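Local coordinates for protein ORF99 (Acidianus Filamentous Virus 1, PDB 3DF6) that is of unknown function but belongs to a family related to the AcrID1 anti-CRISPR proteins, so it may help the virus evade archaeal CRISPR immunity, at residues Asp15-Asp20 / Gly92-Val97; Ile58-Tyr63 / Met70-Val75. The protein carries 2 engineered substitutions. All coordinates share one frame; numbering follows the deposited sequence.

Interaction 1 of 2, residues Asp15-Asp20 / Gly92-Val97. With CA (calcium ion), chain J.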
loop_
_atom_site.group_PDB
_atom_site.type_symbol
_atom_site.label_atom_id
_atom_site.label_comp_id
_atom_site.label_asym_id
_atom_site.label_seq_id
_atom_site.Cartn_x
_atom_site.Cartn_y
_atom_site.Cartn_z
ATOM N N ASP C 15 4.727 4.311 8.496
ATOM C CA ASP C 15 5.627 5.438 8.710
ATOM C C ASP C 15 5.652 6.429 7.532
ATOM O O ASP C 15 5.582 7.637 7.743
ATOM C CB ASP C 15 7.043 4.948 9.001
ATOM C CG ASP C 15 7.157 4.329 10.370
ATOM O OD1 ASP C 15 6.286 4.616 11.219
ATOM O OD2 ASP C 15 8.110 3.553 10.596
ATOM N N LEU C 16 5.745 5.900 6.312
ATOM C CA LEU C 16 5.835 6.723 5.103
ATOM C C LEU C 16 4.516 7.461 4.848
ATOM O O LEU C 16 4.492 8.592 4.335
ATOM C CB LEU C 16 6.172 5.845 3.892
ATOM C CG LEU C 16 7.617 5.374 3.772
ATOM C CD1 LEU C 16 7.673 4.225 2.760
ATOM C CD2 LEU C 16 8.543 6.514 3.344
ATOM N N PHE C 17 3.428 6.796 5.193
ATOM C CA PHE C 17 2.106 7.388 5.151
ATOM C C PHE C 17 2.013 8.557 6.134
ATOM O O PHE C 17 1.580 9.655 5.752
ATOM C CB PHE C 17 1.013 6.325 5.409
ATOM C CG PHE C 17 -0.329 6.911 5.770
ATOM C CD1 PHE C 17 -1.077 7.607 4.817
ATOM C CD2 PHE C 17 -0.822 6.795 7.068
ATOM C CE1 PHE C 17 -2.314 8.180 5.140
ATOM C CE2 PHE C 17 -2.071 7.354 7.414
ATOM C CZ PHE C 17 -2.810 8.060 6.452
ATOM N N LEU C 18 2.447 8.345 7.381
ATOM C CA LEU C 18 2.469 9.433 8.353
ATOM C C LEU C 18 3.380 10.626 7.943
ATOM O O LEU C 18 3.031 11.794 8.216
ATOM C CB LEU C 18 2.746 8.918 9.795
ATOM C CG LEU C 18 1.771 7.826 10.309
ATOM C CD1 LEU C 18 2.257 7.222 11.653
ATOM C CD2 LEU C 18 0.320 8.313 10.417
ATOM N N GLU C 19 4.504 10.334 7.275
ATOM C CA GLU C 19 5.392 11.352 6.658
ATOM C C GLU C 19 4.782 12.092 5.466
ATOM O O GLU C 19 5.321 13.120 5.024
ATOM C CB GLU C 19 6.668 10.690 6.149
ATOM C CG GLU C 19 7.621 10.289 7.219
ATOM C CD GLU C 19 8.876 9.625 6.676
ATOM O OE1 GLU C 19 9.160 9.720 5.457
ATOM O OE2 GLU C 19 9.582 9.005 7.498
ATOM N N ASP C 20 3.675 11.548 4.946
ATOM C CA ASP C 20 3.008 12.025 3.750
ATOM C C ASP C 20 3.804 11.823 2.459
ATOM O O ASP C 20 3.582 12.517 1.476
ATOM C CB ASP C 20 2.572 13.492 3.884
ATOM C CG ASP C 20 1.421 13.826 2.971
ATOM O OD1 ASP C 20 0.513 12.979 2.804
ATOM O OD2 ASP C 20 1.428 14.937 2.415
ATOM N N GLY C 92 -4.962 3.977 5.005
ATOM C CA GLY C 92 -4.482 5.282 5.455
ATOM C C GLY C 92 -5.186 6.355 4.650
ATOM O O GLY C 92 -5.182 6.312 3.421
ATOM N N VAL C 93 -5.785 7.309 5.353
ATOM C CA VAL C 93 -6.618 8.349 4.757
ATOM C C VAL C 93 -6.149 9.715 5.281
ATOM O O VAL C 93 -5.721 9.827 6.427
ATOM C CB VAL C 93 -8.112 8.035 5.152
ATOM C CG1 VAL C 93 -8.991 9.233 5.174
ATOM C CG2 VAL C 93 -8.693 6.965 4.223
ATOM N N ASN C 94 -6.250 10.754 4.465
ATOM C CA ASN C 94 -5.992 12.116 4.924
ATOM C C ASN C 94 -7.304 12.757 5.266
ATOM O O ASN C 94 -8.300 12.410 4.664
ATOM C CB ASN C 94 -5.399 12.935 3.797
ATOM C CG ASN C 94 -4.002 12.549 3.509
ATOM O OD1 ASN C 94 -3.248 12.231 4.421
ATOM N ND2 ASN C 94 -3.638 12.569 2.247
ATOM N N ASP C 95 -7.306 13.700 6.203
ATOM C CA ASP C 95 -8.513 14.450 6.504
ATOM C C ASP C 95 -8.117 15.871 6.906
ATOM O O ASP C 95 -7.106 16.080 7.595
ATOM C CB ASP C 95 -9.258 13.763 7.650
ATOM C CG ASP C 95 -10.713 14.255 7.834
ATOM O OD1 ASP C 95 -11.273 14.975 6.969
ATOM O OD2 ASP C 95 -11.307 13.899 8.881
ATOM N N TRP C 96 -8.916 16.838 6.462
ATOM C CA TRP C 96 -8.802 18.214 6.910
ATOM C C TRP C 96 -9.686 18.360 8.124
ATOM O O TRP C 96 -10.863 17.974 8.113
ATOM C CB TRP C 96 -9.282 19.190 5.836
ATOM C CG TRP C 96 -9.253 20.642 6.259
ATOM C CD1 TRP C 96 -10.162 21.299 7.057
ATOM C CD2 TRP C 96 -8.284 21.616 5.879
ATOM N NE1 TRP C 96 -9.808 22.617 7.197
ATOM C CE2 TRP C 96 -8.656 22.841 6.487
ATOM C CE3 TRP C 96 -7.124 21.574 5.086
ATOM C CZ2 TRP C 96 -7.921 24.018 6.315
ATOM C CZ3 TRP C 96 -6.386 22.752 4.930
ATOM C CH2 TRP C 96 -6.792 23.950 5.545
ATOM N N VAL C 97 -9.129 18.963 9.162
ATOM C CA VAL C 97 -9.823 19.077 10.416
ATOM C C VAL C 97 -9.676 20.515 10.936
ATOM O O VAL C 97 -8.718 21.223 10.584
ATOM C CB VAL C 97 -9.302 18.003 11.405
ATOM C CG1 VAL C 97 -10.106 17.993 12.674
ATOM C CG2 VAL C 97 -9.429 16.640 10.772
HETATM CA CA CA J . 5.509 3.956 13.267
HETATM O O HOH W 1 7.912 2.861 13.249
HETATM O O HOH W 2 4.361 2.339 11.837
HETATM O O HOH W 3 3.456 5.086 14.122
HETATM O O HOH W 4 6.168 3.007 15.348
#

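Interaction 2 of 2, residues Ile58-Tyr63 / Met70-Val75. Engineered in segment 70-75: Met70 (natural residue Ile).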
loop_
_atom_site.group_PDB
_atom_site.type_symbol
_atom_site.label_atom_id
_atom_site.label_comp_id
_atom_site.label_asym_id
_atom_site.label_seq_id
_atom_site.Cartn_x
_atom_site.Cartn_y
_atom_site.Cartn_z
ATOM N N ILE C 58 -12.160 -3.388 13.832
ATOM C CA ILE C 58 -11.609 -2.323 13.002
ATOM C C ILE C 58 -11.310 -1.179 13.955
ATOM O O ILE C 58 -12.229 -0.632 14.591
ATOM C CB ILE C 58 -12.522 -1.837 11.878
ATOM C CG1 ILE C 58 -12.883 -3.009 10.963
ATOM C CG2 ILE C 58 -11.783 -0.718 11.087
ATOM C CD1 ILE C 58 -13.853 -2.694 9.861
ATOM N N ASP C 59 -10.026 -0.856 14.079
ATOM C CA ASP C 59 -9.620 0.310 14.845
ATOM C C ASP C 59 -9.285 1.470 13.922
ATOM O O ASP C 59 -8.717 1.284 12.850
ATOM C CB ASP C 59 -8.408 0.016 15.717
ATOM C CG ASP C 59 -8.701 -0.967 16.837
ATOM O OD1 ASP C 59 -9.840 -1.490 16.959
ATOM O OD2 ASP C 59 -7.754 -1.236 17.592
ATOM N N GLU C 60 -9.627 2.664 14.372
ATOM C CA GLU C 60 -9.335 3.881 13.652
ATOM C C GLU C 60 -8.413 4.717 14.532
ATOM O O GLU C 60 -8.792 5.088 15.633
ATOM C CB GLU C 60 -10.634 4.623 13.391
ATOM C CG GLU C 60 -10.462 5.947 12.682
ATOM C CD GLU C 60 -11.795 6.689 12.596
ATOM O OE1 GLU C 60 -12.859 6.028 12.686
ATOM O OE2 GLU C 60 -11.781 7.921 12.453
ATOM N N TYR C 61 -7.210 4.977 14.048
ATOM C CA TYR C 61 -6.212 5.747 14.787
ATOM C C TYR C 61 -5.971 7.061 14.075
ATOM O O TYR C 61 -5.722 7.075 12.881
ATOM C CB TYR C 61 -4.908 4.976 14.863
ATOM C CG TYR C 61 -5.066 3.593 15.467
ATOM C CD1 TYR C 61 -5.268 3.429 16.842
ATOM C CD2 TYR C 61 -5.017 2.464 14.668
ATOM C CE1 TYR C 61 -5.418 2.133 17.410
ATOM C CE2 TYR C 61 -5.150 1.178 15.214
ATOM C CZ TYR C 61 -5.350 1.024 16.572
ATOM O OH TYR C 61 -5.473 -0.245 17.092
ATOM N N SER C 62 -6.030 8.161 14.821
ATOM C CA SER C 62 -5.864 9.500 14.257
ATOM C C SER C 62 -4.532 10.106 14.740
ATOM O O SER C 62 -4.153 9.938 15.912
ATOM C CB SER C 62 -7.070 10.373 14.660
ATOM O OG SER C 62 -8.272 9.790 14.143
ATOM N N TYR C 63 -3.827 10.796 13.832
ATOM C CA TYR C 63 -2.522 11.390 14.124
ATOM C C TYR C 63 -2.563 12.840 13.647
ATOM O O TYR C 63 -2.871 13.088 12.467
ATOM C CB TYR C 63 -1.377 10.631 13.395
ATOM C CG TYR C 63 -1.382 9.112 13.603
ATOM C CD1 TYR C 63 -0.487 8.512 14.500
ATOM C CD2 TYR C 63 -2.287 8.292 12.926
ATOM C CE1 TYR C 63 -0.487 7.130 14.703
ATOM C CE2 TYR C 63 -2.295 6.909 13.123
ATOM C CZ TYR C 63 -1.387 6.345 14.019
ATOM O OH TYR C 63 -1.383 4.981 14.216
HETATM N N MSE C 70 -4.933 15.934 9.288
HETATM C CA MSE C 70 -4.929 14.777 10.150
HETATM C C MSE C 70 -4.691 13.524 9.309
HETATM O O MSE C 70 -5.182 13.418 8.196
HETATM C CB MSE C 70 -6.265 14.706 10.874
HETATM C CG MSE C 70 -6.657 13.340 11.243
HETATM SE SE MSE C 70 -7.992 13.431 12.575
HETATM C CE MSE C 70 -9.579 13.238 11.502
ATOM N N LYS C 71 -3.908 12.593 9.830
ATOM C CA LYS C 71 -3.718 11.296 9.181
ATOM C C LYS C 71 -4.555 10.296 9.948
ATOM O O LYS C 71 -4.525 10.290 11.188
ATOM C CB LYS C 71 -2.245 10.859 9.199
ATOM C CG LYS C 71 -1.262 11.612 8.286
ATOM C CD LYS C 71 -1.290 11.082 6.869
ATOM C CE LYS C 71 -0.401 11.900 5.921
ATOM N NZ LYS C 71 -0.578 11.314 4.565
ATOM N N LYS C 72 -5.324 9.481 9.231
ATOM C CA LYS C 72 -6.115 8.429 9.874
ATOM C C LYS C 72 -5.716 7.062 9.352
ATOM O O LYS C 72 -5.579 6.861 8.135
ATOM C CB LYS C 72 -7.610 8.626 9.667
ATOM C CG LYS C 72 -8.177 9.908 10.349
ATOM C CD LYS C 72 -9.708 9.937 10.142
ATOM C CE LYS C 72 -10.365 11.093 10.870
ATOM N NZ LYS C 72 -11.809 11.359 10.437
ATOM N N LEU C 73 -5.540 6.140 10.290
ATOM C CA LEU C 73 -5.145 4.766 9.999
ATOM C C LEU C 73 -6.216 3.789 10.473
ATOM O O LEU C 73 -6.594 3.784 11.643
ATOM C CB LEU C 73 -3.816 4.454 10.707
ATOM C CG LEU C 73 -3.180 3.113 10.332
ATOM C CD1 LEU C 73 -2.536 3.230 8.900
ATOM C CD2 LEU C 73 -2.187 2.656 11.383
ATOM N N PHE C 74 -6.721 2.967 9.560
ATOM C CA PHE C 74 -7.693 1.945 9.912
ATOM C C PHE C 74 -7.011 0.584 9.834
ATOM O O PHE C 74 -6.436 0.245 8.799
ATOM C CB PHE C 74 -8.865 1.975 8.930
ATOM C CG PHE C 74 -9.628 3.252 8.942
ATOM C CD1 PHE C 74 -10.779 3.365 9.710
ATOM C CD2 PHE C 74 -9.204 4.352 8.178
ATOM C CE1 PHE C 74 -11.515 4.550 9.731
ATOM C CE2 PHE C 74 -9.924 5.557 8.198
ATOM C CZ PHE C 74 -11.085 5.654 8.986
ATOM N N VAL C 75 -7.081 -0.191 10.917
ATOM C CA VAL C 75 -6.481 -1.526 10.962
ATOM C C VAL C 75 -7.575 -2.524 11.294
ATOM O O VAL C 75 -8.215 -2.435 12.337
ATOM C CB VAL C 75 -5.324 -1.646 12.014
ATOM C CG1 VAL C 75 -4.685 -3.029 11.955
ATOM C CG2 VAL C 75 -4.260 -0.574 11.787
#

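Interaction 1 of 2, residues Asp15-Asp20 / Gly92-Val97
Phe17 lays one face of its ring over the backbone of Gly92, in a helix-on-sheet packing that seats the C-terminal end of helix 3-18 on strand 84-96 of the antiparallel sheet. Gly92 CA stands 3.7 Å from the centroid of the Phe17 ring, offset toward the rim, which makes a CH-pi contact. Glycine suits this place because it has no side chain to hold the ring away from the strand. The far end of the ring reaches the next residue, with Phe17 CZ 3.3 Å from Val93 N. With CG anti to the backbone N (chi1 163°), the ring leaves the helix toward the strand, and Phe25 meets it edge-to-face.

Just beyond the helix, Asp20 has a positive phi of 68° and closes a Schellman motif; its N bonds back to Phe17 O at 2.9 Å. Its side chain crosses that of Asn94 at about a right angle. Both OD1 atoms are acceptors, 4.2 Å apart, and Lys71 NZ lies between them, in a salt bridge with Asp20 OD1 and a hydrogen bond with Asn94 OD1.

On a part of the helix that does not touch the strand, Asp15 binds calcium. OD1 is 2.3 Å from the ion, and four waters complete the ligands seen. Asp15 OD2 stays off the metal and accepts a 2.7 Å hydrogen bond from one of those waters.

Interaction 2 of 2, residues Ile58-Tyr63 / Met70-Val75
Asp59, Tyr61 and Tyr63 pair with Val75, Leu73 and Lys71 by two backbone hydrogen bonds each, the regular ladder of an antiparallel beta hairpin. Tyr61 N lies 2.8 Å from Leu73 O and Asp59 N 3.0 Å from Val75 O, and the strand segments run at 161° to one another. At the intervening non-hydrogen-bonded pairs, CA-H groups approach carbonyls, as between Phe74 CA and Asp59 O at 3.2 Å.

On the face bearing the tyrosines, the largely apolar Tyr61, Leu73 and Val75 suit burial. Val75 CG2 meets the edge of the Tyr61 ring at CE2, 4.0 Å away, while Leu73 CB lies at the edge of the Tyr63 ring, 3.8 Å from CE2. On the other face, Glu60 runs beside Phe74, pointing the same way. Glu60 CG, anti to the backbone N (chi1 178°), comes to 3.4 Å from Phe74 CE1, and the extended chain beyond takes the carboxylate on, its plane 36° from the ring. Nearer the hairpin turn, the selenium of the engineered selenomethionine Met70 touches Ser62 CB at 3.8 Å.

Among polar side chains, Glu60 OE2 and Lys72 NZ form a long salt bridge of 4.0 Å; Lys72 NZ also makes a salt bridge with Asp95 OD2. Buried Asp59 is met by hydroxyls: Tyr61 OH gives OD2 a weak hydrogen bond, Tyr77 OH also bonds OD2, and Ser50 OG bonds OD1.

Helices 3-18 and 35-42 pack against the tyrosine face: Leu18 meets Tyr63, Val14 meets Leu73, and Phe38 touches Tyr61 and Val75. Strands 47-53 and 84-96 flank the hairpin in the sheet.

The centres of the two interactions lie about 9 Å apart; interaction 2 lies in the antiparallel sheet, and interaction 1 joins a helix to the neighbouring strand of it. Along the chain, segment 15-20 comes first, both strands of interaction 2 follow, and segment 92-97 comes last. Strands 69-80 and 84-96 are sequence neighbours and sheet neighbours, and Asp95 O probably accepts a hydrogen bond from Met70 N. Lys71 joins both contacts, its chain turned about the CB-CG bond. Interaction 1 thus brings the N-terminal helix against the last strand, while the hairpin of interaction 2 supplies two strands of the same sheet in this compact viral protein.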